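Local coordinates for protein putative prolyl-tRNA synthetase (Leishmania major, PDB 5XIL) that probably attaches L-proline to its cognate tRNA in an ATP-dependent reaction, as the catalytic, anticodon-binding and zinc-binding C-terminal part of a class II aminoacyl-tRNA synthetase, at residues E11-W16 and T216-V221; A15-V20 and P149-R154; I273-D278 and A404-T409. One frame throughout, in Å; residues are numbered along the deposited sequence. Where two conformers were deposited one is given.

Contact 1 of 3, residues E11-W16 and T216-V221; sequences ENFSAW and TFIEAV. With MG (magnesium ion), chain F; ACT (acetate ion), chain D.
One face of the Phe-13 ring is covered by the methyl of Ala-220, a CH-pi contact with CB 3.7 Å from the ring centroid and 27° off the normal. CB is shifted toward the rim and sits 3.4 Å from Phe-13 CD1. Val-221 CG1 and Ile-218 CG2 come in obliquely, the first on CD2 and the second at 3.8 Å from Phe-13 CE2, as does CH3 of an acetate ion, 3.6 Å from Phe-13 CE2. Phe-13 opens helix 13-23, whose N-cap is Asn-12, and it packs against the end of strand 210-218 and the turn that follows it in the class II synthetase core. With CG anti to the backbone N (chi1 -169°), the ring reaches from the first helical turn across to that turn. Both aliphatic branches cross it at about a right angle, and Tyr-512 and Met-274 add further side-chain contacts to the ring.

The cap bond runs from Ala-15 N to Asn-12 OD1, 3.3 Å and nearly straight, with the donor well above the carbonyl plane. Next to it, Ser-14 OG gives its proton to the acetate, probably from the crystallisation liquor, which Tyr-512 also binds. In the same turn as Ala-220, Glu-219 takes no part in the packing and binds the magnesium ion. The metal is completed by four waters and His-413, and Glu-219 OE2 lies 2.2 Å from the magnesium.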
loop_
_atom_site.group_PDB
_atom_site.type_symbol
_atom_site.label_atom_id
_atom_site.label_comp_id
_atom_site.label_asym_id
_atom_site.label_seq_id
_atom_site.Cartn_x
_atom_site.Cartn_y
_atom_site.Cartn_z
ATOM N N GLU A 11 -25.922 17.817 -20.460
ATOM C CA GLU A 11 -26.112 17.759 -21.899
ATOM C C GLU A 11 -25.439 16.651 -22.602
ATOM O O GLU A 11 -26.033 16.079 -23.502
ATOM C CB GLU A 11 -25.690 19.065 -22.551
ATOM C CG GLU A 11 -26.499 20.226 -22.039
ATOM C CD GLU A 11 -27.987 20.048 -22.242
ATOM O OE1 GLU A 11 -28.394 19.575 -23.317
ATOM O OE2 GLU A 11 -28.751 20.418 -21.337
ATOM N N ASN A 12 -24.209 16.318 -22.210
ATOM C CA ASN A 12 -23.516 15.203 -22.778
ATOM C C ASN A 12 -22.524 14.635 -21.751
ATOM O O ASN A 12 -21.373 14.973 -21.737
ATOM C CB ASN A 12 -22.735 15.587 -24.004
ATOM C CG ASN A 12 -22.184 14.388 -24.696
ATOM O OD1 ASN A 12 -21.989 13.314 -24.092
ATOM N ND2 ASN A 12 -21.877 14.552 -25.968
ATOM N N PHE A 13 -23.022 13.769 -20.905
ATOM C CA PHE A 13 -22.242 13.334 -19.740
ATOM C C PHE A 13 -21.007 12.567 -20.080
ATOM O O PHE A 13 -19.972 12.778 -19.489
ATOM C CB PHE A 13 -23.160 12.522 -18.841
ATOM C CG PHE A 13 -22.583 12.217 -17.485
ATOM C CD1 PHE A 13 -22.219 13.232 -16.640
ATOM C CD2 PHE A 13 -22.443 10.906 -17.061
ATOM C CE1 PHE A 13 -21.736 13.000 -15.389
ATOM C CE2 PHE A 13 -21.929 10.662 -15.825
ATOM C CZ PHE A 13 -21.594 11.695 -14.972
ATOM N N SER A 14 -21.074 11.674 -21.062
ATOM C CA SER A 14 -19.868 10.972 -21.488
ATOM C C SER A 14 -18.728 11.862 -21.966
ATOM O O SER A 14 -17.576 11.573 -21.671
ATOM C CB SER A 14 -20.158 10.018 -22.618
ATOM O OG SER A 14 -21.041 9.099 -22.119
ATOM N N ALA A 15 -19.031 12.871 -22.754
ATOM C CA ALA A 15 -18.017 13.779 -23.229
ATOM C C ALA A 15 -17.498 14.688 -22.102
ATOM O O ALA A 15 -16.333 15.020 -22.049
ATOM C CB ALA A 15 -18.559 14.646 -24.364
ATOM N N TRP A 16 -18.391 15.103 -21.214
ATOM C CA TRP A 16 -17.990 15.846 -20.054
ATOM C C TRP A 16 -16.950 15.038 -19.247
ATOM O O TRP A 16 -15.904 15.559 -18.887
ATOM C CB TRP A 16 -19.205 16.115 -19.198
ATOM C CG TRP A 16 -18.843 16.686 -17.884
ATOM C CD1 TRP A 16 -18.651 18.004 -17.604
ATOM C CD2 TRP A 16 -18.669 15.983 -16.649
ATOM N NE1 TRP A 16 -18.346 18.183 -16.292
ATOM C CE2 TRP A 16 -18.310 16.960 -15.672
ATOM C CE3 TRP A 16 -18.771 14.653 -16.278
ATOM C CZ2 TRP A 16 -18.048 16.633 -14.324
ATOM C CZ3 TRP A 16 -18.507 14.321 -14.955
ATOM C CH2 TRP A 16 -18.123 15.319 -13.992
ATOM N N THR A 216 -24.764 3.643 -5.087
ATOM C CA THR A 216 -24.534 5.066 -5.291
ATOM C C THR A 216 -25.428 5.561 -6.432
ATOM O O THR A 216 -25.996 4.738 -7.214
ATOM C CB THR A 216 -23.057 5.351 -5.603
ATOM O OG1 THR A 216 -22.741 4.827 -6.874
ATOM C CG2 THR A 216 -22.128 4.691 -4.567
ATOM N N PHE A 217 -25.548 6.887 -6.578
ATOM C CA PHE A 217 -26.457 7.474 -7.542
ATOM C C PHE A 217 -25.730 8.471 -8.400
ATOM O O PHE A 217 -25.023 9.385 -7.856
ATOM C CB PHE A 217 -27.632 8.117 -6.824
ATOM C CG PHE A 217 -28.497 8.954 -7.720
ATOM C CD1 PHE A 217 -29.229 8.366 -8.711
ATOM C CD2 PHE A 217 -28.558 10.348 -7.600
ATOM C CE1 PHE A 217 -30.044 9.116 -9.535
ATOM C CE2 PHE A 217 -29.392 11.092 -8.401
ATOM C CZ PHE A 217 -30.127 10.449 -9.384
ATOM N N ILE A 218 -25.885 8.297 -9.696
ATOM C CA ILE A 218 -25.297 9.192 -10.718
ATOM C C ILE A 218 -26.361 10.090 -11.288
ATOM O O ILE A 218 -27.099 9.766 -12.281
ATOM C CB ILE A 218 -24.564 8.410 -11.798
ATOM C CG1 ILE A 218 -23.689 7.321 -11.254
ATOM C CG2 ILE A 218 -23.742 9.327 -12.730
ATOM C CD1 ILE A 218 -22.594 7.737 -10.350
ATOM N N GLU A 219 -26.436 11.287 -10.709
ATOM C CA GLU A 219 -27.514 12.207 -10.985
ATOM C C GLU A 219 -27.600 12.634 -12.432
ATOM O O GLU A 219 -28.691 12.845 -12.936
ATOM C CB GLU A 219 -27.370 13.464 -10.091
ATOM C CG GLU A 219 -28.706 14.238 -9.967
ATOM C CD GLU A 219 -28.802 15.451 -10.856
ATOM O OE1 GLU A 219 -27.733 16.095 -10.992
ATOM O OE2 GLU A 219 -29.958 15.800 -11.316
ATOM N N ALA A 220 -26.460 12.837 -13.078
ATOM C CA ALA A 220 -26.467 13.464 -14.410
ATOM C C ALA A 220 -27.201 12.610 -15.389
ATOM O O ALA A 220 -27.763 13.106 -16.336
ATOM C CB ALA A 220 -25.070 13.688 -14.907
ATOM N N VAL A 221 -27.166 11.301 -15.183
ATOM C CA VAL A 221 -27.809 10.342 -16.098
ATOM C C VAL A 221 -28.952 9.548 -15.441
ATOM O O VAL A 221 -29.601 8.793 -16.118
ATOM C CB VAL A 221 -26.830 9.388 -16.795
ATOM C CG1 VAL A 221 -25.963 10.116 -17.834
ATOM C CG2 VAL A 221 -25.948 8.544 -15.854
HETATM MG MG MG F . -32.099 15.268 -11.546
HETATM C C ACT D . -20.186 7.903 -18.758
HETATM O O ACT D . -19.574 7.659 -19.789
HETATM O OXT ACT D . -21.302 7.402 -18.416
HETATM C CH3 ACT D . -19.511 8.900 -17.862
HETATM O O HOH W 1 -31.209 13.272 -11.935
HETATM O O HOH W 2 -34.209 14.783 -11.926
HETATM O O HOH W 3 -32.892 17.083 -11.159
HETATM O O HOH W 4 -31.673 15.612 -13.364
#

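Contact 2 of 3, residues A15-V20 and P149-R154; sequences AWYIDV and PFIRTR
Helix 13-23 meets an irregular chain in residues 149-154, which lead into strand 156-165; Phe-150 has positive phi, and the backbone at Ile-151 and Arg-152 fits a classic beta bulge. Tyr-17 carries nearly all of the contact from the helix side. Its CG is anti to the backbone N (chi1 -179°), and the ring extends outward until OH meets the backbone carbonyl of Pro-149. The hydroxyl donates to Pro-149 O at 2.6 Å, a short bond that leaves the donor 37° out of the carbonyl plane, with a C=O...donor angle of 141°. Seen from the tyrosine, the acceptor lies at the ring edge, near its plane, and Pro-149 O is also 3.4 Å from Tyr-17 CE2.

The contact joins helix 13-23 to the loop between strands 131-139 and 156-165, within the catalytic core of a class II synthetase. Helix 267-276 packs on both partners, with Ile-273 and Met-274 touching Tyr-17, Ile-269 touching Phe-150 and Met-274 also touching Ile-151.

Across the contact the other neighbours of the hydroxyl are carbons. Phe-150 presents its ring edge, CD2 standing 3.7 Å from Tyr-17 OH, while its CB is 3.6 Å from the same oxygen. Ile-151 adds CG1 at 4.0 Å from Tyr-17 OH. One ring carbon back from CZ, Tyr-17 CE2 is 4.4 Å from Pro-149 CD of the pyrrolidine.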
loop_
_atom_site.group_PDB
_atom_site.type_symbol
_atom_site.label_atom_id
_atom_site.label_comp_id
_atom_site.label_asym_id
_atom_site.label_seq_id
_atom_site.Cartn_x
_atom_site.Cartn_y
_atom_site.Cartn_z
ATOM N N ALA A 15 -19.031 12.871 -22.754
ATOM C CA ALA A 15 -18.017 13.779 -23.229
ATOM C C ALA A 15 -17.498 14.688 -22.102
ATOM O O ALA A 15 -16.333 15.020 -22.049
ATOM C CB ALA A 15 -18.559 14.646 -24.364
ATOM N N TRP A 16 -18.391 15.103 -21.214
ATOM C CA TRP A 16 -17.990 15.846 -20.054
ATOM C C TRP A 16 -16.950 15.038 -19.247
ATOM O O TRP A 16 -15.904 15.559 -18.887
ATOM C CB TRP A 16 -19.205 16.115 -19.198
ATOM C CG TRP A 16 -18.843 16.686 -17.884
ATOM C CD1 TRP A 16 -18.651 18.004 -17.604
ATOM C CD2 TRP A 16 -18.669 15.983 -16.649
ATOM N NE1 TRP A 16 -18.346 18.183 -16.292
ATOM C CE2 TRP A 16 -18.310 16.960 -15.672
ATOM C CE3 TRP A 16 -18.771 14.653 -16.278
ATOM C CZ2 TRP A 16 -18.048 16.633 -14.324
ATOM C CZ3 TRP A 16 -18.507 14.321 -14.955
ATOM C CH2 TRP A 16 -18.123 15.319 -13.992
ATOM N N TYR A 17 -17.262 13.770 -19.006
ATOM C CA TYR A 17 -16.435 12.949 -18.095
ATOM C C TYR A 17 -15.059 12.771 -18.737
ATOM O O TYR A 17 -14.042 12.934 -18.075
ATOM C CB TYR A 17 -17.098 11.606 -17.946
ATOM C CG TYR A 17 -16.407 10.626 -17.033
ATOM C CD1 TYR A 17 -16.448 10.785 -15.677
ATOM C CD2 TYR A 17 -15.792 9.507 -17.531
ATOM C CE1 TYR A 17 -15.822 9.882 -14.849
ATOM C CE2 TYR A 17 -15.180 8.583 -16.709
ATOM C CZ TYR A 17 -15.204 8.798 -15.355
ATOM O OH TYR A 17 -14.598 7.849 -14.564
ATOM N N ILE A 18 -15.020 12.376 -20.023
ATOM C CA ILE A 18 -13.748 12.257 -20.705
ATOM C C ILE A 18 -12.924 13.537 -20.717
ATOM O O ILE A 18 -11.738 13.479 -20.470
ATOM C CB ILE A 18 -13.923 11.781 -22.151
ATOM C CG1 ILE A 18 -14.294 10.344 -22.151
ATOM C CG2 ILE A 18 -12.633 11.901 -22.940
ATOM C CD1 ILE A 18 -15.086 9.999 -23.379
ATOM N N ASP A 19 -13.546 14.686 -20.922
ATOM C CA ASP A 19 -12.856 15.964 -20.932
ATOM C C ASP A 19 -12.315 16.246 -19.515
ATOM O O ASP A 19 -11.209 16.711 -19.334
ATOM C CB ASP A 19 -13.788 17.116 -21.397
ATOM C CG ASP A 19 -13.032 18.345 -21.952
ATOM O OD1 ASP A 19 -12.020 18.140 -22.625
ATOM O OD2 ASP A 19 -13.451 19.541 -21.707
ATOM N N VAL A 20 -13.106 15.947 -18.504
ATOM C CA VAL A 20 -12.610 16.211 -17.167
ATOM C C VAL A 20 -11.414 15.367 -16.825
ATOM O O VAL A 20 -10.465 15.913 -16.278
ATOM C CB VAL A 20 -13.713 16.032 -16.131
ATOM C CG1 VAL A 20 -13.158 15.878 -14.704
ATOM C CG2 VAL A 20 -14.690 17.157 -16.322
ATOM N N PRO A 149 -13.305 4.679 -18.339
ATOM C CA PRO A 149 -12.259 4.760 -17.295
ATOM C C PRO A 149 -12.835 4.895 -15.891
ATOM O O PRO A 149 -13.863 5.583 -15.667
ATOM C CB PRO A 149 -11.474 6.006 -17.665
ATOM C CG PRO A 149 -11.745 6.204 -19.166
ATOM C CD PRO A 149 -13.167 5.744 -19.353
ATOM N N PHE A 150 -12.260 4.110 -14.986
ATOM C CA PHE A 150 -12.662 4.000 -13.577
ATOM C C PHE A 150 -14.057 3.552 -13.337
ATOM O O PHE A 150 -14.533 3.735 -12.205
ATOM C CB PHE A 150 -12.581 5.345 -12.848
ATOM C CG PHE A 150 -11.262 6.007 -12.926
ATOM C CD1 PHE A 150 -10.151 5.352 -12.495
ATOM C CD2 PHE A 150 -11.144 7.259 -13.404
ATOM C CE1 PHE A 150 -8.902 5.948 -12.502
ATOM C CE2 PHE A 150 -9.908 7.883 -13.442
ATOM C CZ PHE A 150 -8.762 7.200 -12.984
ATOM N N ILE A 151 -14.799 3.170 -14.351
ATOM C CA ILE A 151 -16.127 2.663 -14.104
ATOM C C ILE A 151 -16.119 1.195 -14.472
ATOM O O ILE A 151 -16.268 0.341 -13.562
ATOM C CB ILE A 151 -17.215 3.446 -14.830
ATOM C CG1 ILE A 151 -17.277 4.871 -14.243
ATOM C CG2 ILE A 151 -18.560 2.757 -14.594
ATOM C CD1 ILE A 151 -17.655 4.922 -12.745
ATOM N N ARG A 152 -15.862 0.929 -15.742
ATOM C CA ARG A 152 -15.779 -0.448 -16.295
ATOM C C ARG A 152 -14.625 -0.515 -17.260
ATOM O O ARG A 152 -14.657 0.070 -18.334
ATOM C CB ARG A 152 -17.031 -0.794 -17.090
ATOM C CG ARG A 152 -17.509 -2.240 -16.938
ATOM C CD ARG A 152 -18.834 -2.239 -16.197
ATOM N NE ARG A 152 -19.685 -1.221 -16.826
ATOM C CZ ARG A 152 -20.619 -0.493 -16.220
ATOM N NH1 ARG A 152 -20.873 -0.667 -14.928
ATOM N NH2 ARG A 152 -21.311 0.403 -16.927
ATOM N N THR A 153 -13.586 -1.224 -16.868
ATOM C CA THR A 153 -12.364 -1.245 -17.659
ATOM C C THR A 153 -11.843 -2.628 -17.674
ATOM O O THR A 153 -12.208 -3.442 -16.799
ATOM C CB THR A 153 -11.292 -0.306 -17.069
ATOM O OG1 THR A 153 -10.856 -0.816 -15.796
ATOM C CG2 THR A 153 -11.891 1.017 -16.848
ATOM N N ARG A 154 -10.955 -2.870 -18.642
ATOM C CA ARG A 154 -10.368 -4.198 -18.860
ATOM C C ARG A 154 -9.361 -4.509 -17.742
ATOM O O ARG A 154 -9.275 -5.636 -17.298
ATOM C CB ARG A 154 -9.698 -4.310 -20.234
#

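Contact 3 of 3, residues I273-D278 and A404-T409; sequences IMVHGD and ARAKET
Two helices meet here, the last turn of helix 267-276 in the class II core and the C-terminal part of the long helix 387-412, and they meet through one small side chain. Ala-406 points its methyl at the other helix, where Val-275 CG1 is 3.9 Å from Ala-406 CB. That branch of Val-275 is the one anti to the backbone N (chi1 171°), which carries it toward Ala-406. His-276 arrives obliquely from the next position, its CE1 4.2 Å from Ala-406 CB. The imidazole also has Val-275 CG1 4.0 Å above the centre of one face, so valine and histidine pack on each other as well as on the alanine. No hydrogen bond crosses between the two segments; the closest CA atoms, those of Val-275 and Ala-406, are 7.1 Å apart.

Helix 267-276 belongs to the core, whereas helix 387-412 comes after the five-stranded sheet of the anticodon-binding part and leads to the C-terminal region, so this slight apolar touch is between structurally different parts of the chain. Ala-406 also rests on Pro-193, and His-276 has its polar partner in Leu-190, NE2 to the backbone O. Past Gly-277, the first residue after the helix, Asp-278 reaches Arg-373 in a salt bridge.

On the solvent-facing flank of helix 387-412, one turn is braced by a salt bridge between Arg-405 NH1 and Glu-408 OE1, 3.3 Å apart. The neighbouring Thr-409 gives its O as acceptor to ND1 of the magnesium ligand His-413.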
loop_
_atom_site.group_PDB
_atom_site.type_symbol
_atom_site.label_atom_id
_atom_site.label_comp_id
_atom_site.label_asym_id
_atom_site.label_seq_id
_atom_site.Cartn_x
_atom_site.Cartn_y
_atom_site.Cartn_z
ATOM N N ILE A 273 -15.819 11.204 -9.171
ATOM C CA ILE A 273 -15.836 12.169 -10.275
ATOM C C ILE A 273 -17.220 12.486 -10.755
ATOM O O ILE A 273 -17.618 13.653 -10.849
ATOM C CB ILE A 273 -14.995 11.652 -11.434
ATOM C CG1 ILE A 273 -13.498 11.580 -11.072
ATOM C CG2 ILE A 273 -15.168 12.541 -12.682
ATOM C CD1 ILE A 273 -12.743 10.650 -11.973
ATOM N N MET A 274 -18.007 11.440 -10.936
ATOM C CA MET A 274 -19.349 11.591 -11.459
ATOM C C MET A 274 -20.258 12.286 -10.464
ATOM O O MET A 274 -21.216 13.028 -10.861
ATOM C CB MET A 274 -19.916 10.201 -11.777
ATOM C CG MET A 274 -19.275 9.588 -12.966
ATOM S SD MET A 274 -20.069 8.143 -13.573
ATOM C CE MET A 274 -18.835 7.899 -14.845
ATOM N N VAL A 275 -20.021 12.049 -9.181
ATOM C CA VAL A 275 -20.869 12.631 -8.142
ATOM C C VAL A 275 -20.551 14.121 -7.902
ATOM O O VAL A 275 -21.456 14.962 -7.778
ATOM C CB VAL A 275 -20.801 11.803 -6.835
ATOM C CG1 VAL A 275 -21.513 12.528 -5.696
ATOM C CG2 VAL A 275 -21.441 10.428 -7.047
ATOM N N HIS A 276 -19.281 14.475 -7.878
ATOM C CA HIS A 276 -18.900 15.829 -7.443
ATOM C C HIS A 276 -18.487 16.795 -8.512
ATOM O O HIS A 276 -18.466 18.026 -8.270
ATOM C CB HIS A 276 -17.744 15.723 -6.448
ATOM C CG HIS A 276 -18.095 15.050 -5.180
ATOM N ND1 HIS A 276 -19.052 15.515 -4.302
ATOM C CD2 HIS A 276 -17.564 13.967 -4.615
ATOM C CE1 HIS A 276 -19.082 14.734 -3.252
ATOM N NE2 HIS A 276 -18.219 13.756 -3.448
ATOM N N GLY A 277 -18.105 16.296 -9.662
ATOM C CA GLY A 277 -17.613 17.113 -10.733
ATOM C C GLY A 277 -18.727 18.033 -11.165
ATOM O O GLY A 277 -19.915 17.715 -11.014
ATOM N N ASP A 278 -18.366 19.228 -11.652
ATOM C CA ASP A 278 -19.388 20.179 -12.102
ATOM C C ASP A 278 -19.068 20.706 -13.465
ATOM O O ASP A 278 -18.159 20.191 -14.168
ATOM C CB ASP A 278 -19.605 21.261 -11.057
ATOM C CG ASP A 278 -18.363 22.198 -10.886
ATOM O OD1 ASP A 278 -17.521 22.121 -11.734
ATOM O OD2 ASP A 278 -18.320 22.915 -9.820
ATOM N N ALA A 404 -22.949 16.884 2.174
ATOM C CA ALA A 404 -24.336 17.327 2.373
ATOM C C ALA A 404 -25.066 17.614 1.092
ATOM O O ALA A 404 -26.233 17.186 0.932
ATOM C CB ALA A 404 -24.395 18.548 3.381
ATOM N N ARG A 405 -24.413 18.273 0.142
ATOM C CA ARG A 405 -24.995 18.631 -1.098
ATOM C C ARG A 405 -25.296 17.316 -1.912
ATOM O O ARG A 405 -26.370 17.180 -2.493
ATOM C CB ARG A 405 -24.064 19.517 -1.902
ATOM C CG ARG A 405 -24.421 19.769 -3.359
ATOM C CD ARG A 405 -25.497 20.837 -3.503
ATOM N NE ARG A 405 -25.959 21.003 -4.894
ATOM C CZ ARG A 405 -27.155 21.490 -5.250
ATOM N NH1 ARG A 405 -28.030 21.863 -4.329
ATOM N NH2 ARG A 405 -27.489 21.590 -6.540
ATOM N N ALA A 406 -24.343 16.417 -1.942
ATOM C CA ALA A 406 -24.534 15.122 -2.628
ATOM C C ALA A 406 -25.626 14.310 -1.982
ATOM O O ALA A 406 -26.455 13.770 -2.720
ATOM C CB ALA A 406 -23.227 14.347 -2.673
ATOM N N LYS A 407 -25.686 14.250 -0.658
ATOM C CA LYS A 407 -26.729 13.498 0.046
ATOM C C LYS A 407 -28.156 14.025 -0.290
ATOM O O LYS A 407 -29.122 13.227 -0.512
ATOM C CB LYS A 407 -26.463 13.512 1.534
ATOM C CG LYS A 407 -27.314 12.570 2.343
ATOM C CD LYS A 407 -27.098 12.757 3.834
ATOM C CE LYS A 407 -28.182 12.052 4.674
ATOM N NZ LYS A 407 -27.962 10.582 4.541
ATOM N N GLU A 408 -28.283 15.341 -0.311
ATOM C CA GLU A 408 -29.543 16.044 -0.676
ATOM C C GLU A 408 -29.984 15.730 -2.114
ATOM O O GLU A 408 -31.165 15.461 -2.379
ATOM C CB GLU A 408 -29.376 17.589 -0.552
ATOM C CG GLU A 408 -30.593 18.362 -1.043
ATOM C CD GLU A 408 -30.414 19.895 -1.047
ATOM O OE1 GLU A 408 -30.015 20.452 -2.096
ATOM O OE2 GLU A 408 -30.674 20.516 0.001
ATOM N N THR A 409 -29.075 15.811 -3.047
ATOM C CA THR A 409 -29.328 15.459 -4.376
ATOM C C THR A 409 -29.843 13.949 -4.456
ATOM O O THR A 409 -30.863 13.650 -5.155
ATOM C CB THR A 409 -28.080 15.697 -5.197
ATOM O OG1 THR A 409 -27.798 17.122 -5.211
ATOM C CG2 THR A 409 -28.266 15.203 -6.559
#

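Contacts 1 and 2 start from the same piece of helix 13-23, sharing Ala-15 and Trp-16, and their centres lie 11 Å apart. Contact 3 comes later along the chain, its centre 11 Å from contact 1 and 17 Å from contact 2. Trp-16 joins them: its NE1 is 2.9 Å from Asp-278 O, a probable hydrogen bond. Helix 267-276 also ties contact 2 to contact 3, through Ile-273 on Tyr-17 and Met-274 on Ile-151. Glu-219 CG of contact 1 packs on Thr-409 CG2 of contact 3, near the magnesium. Together they connect the N-terminal helix, the catalytic core and the helix leading to the C-terminal region.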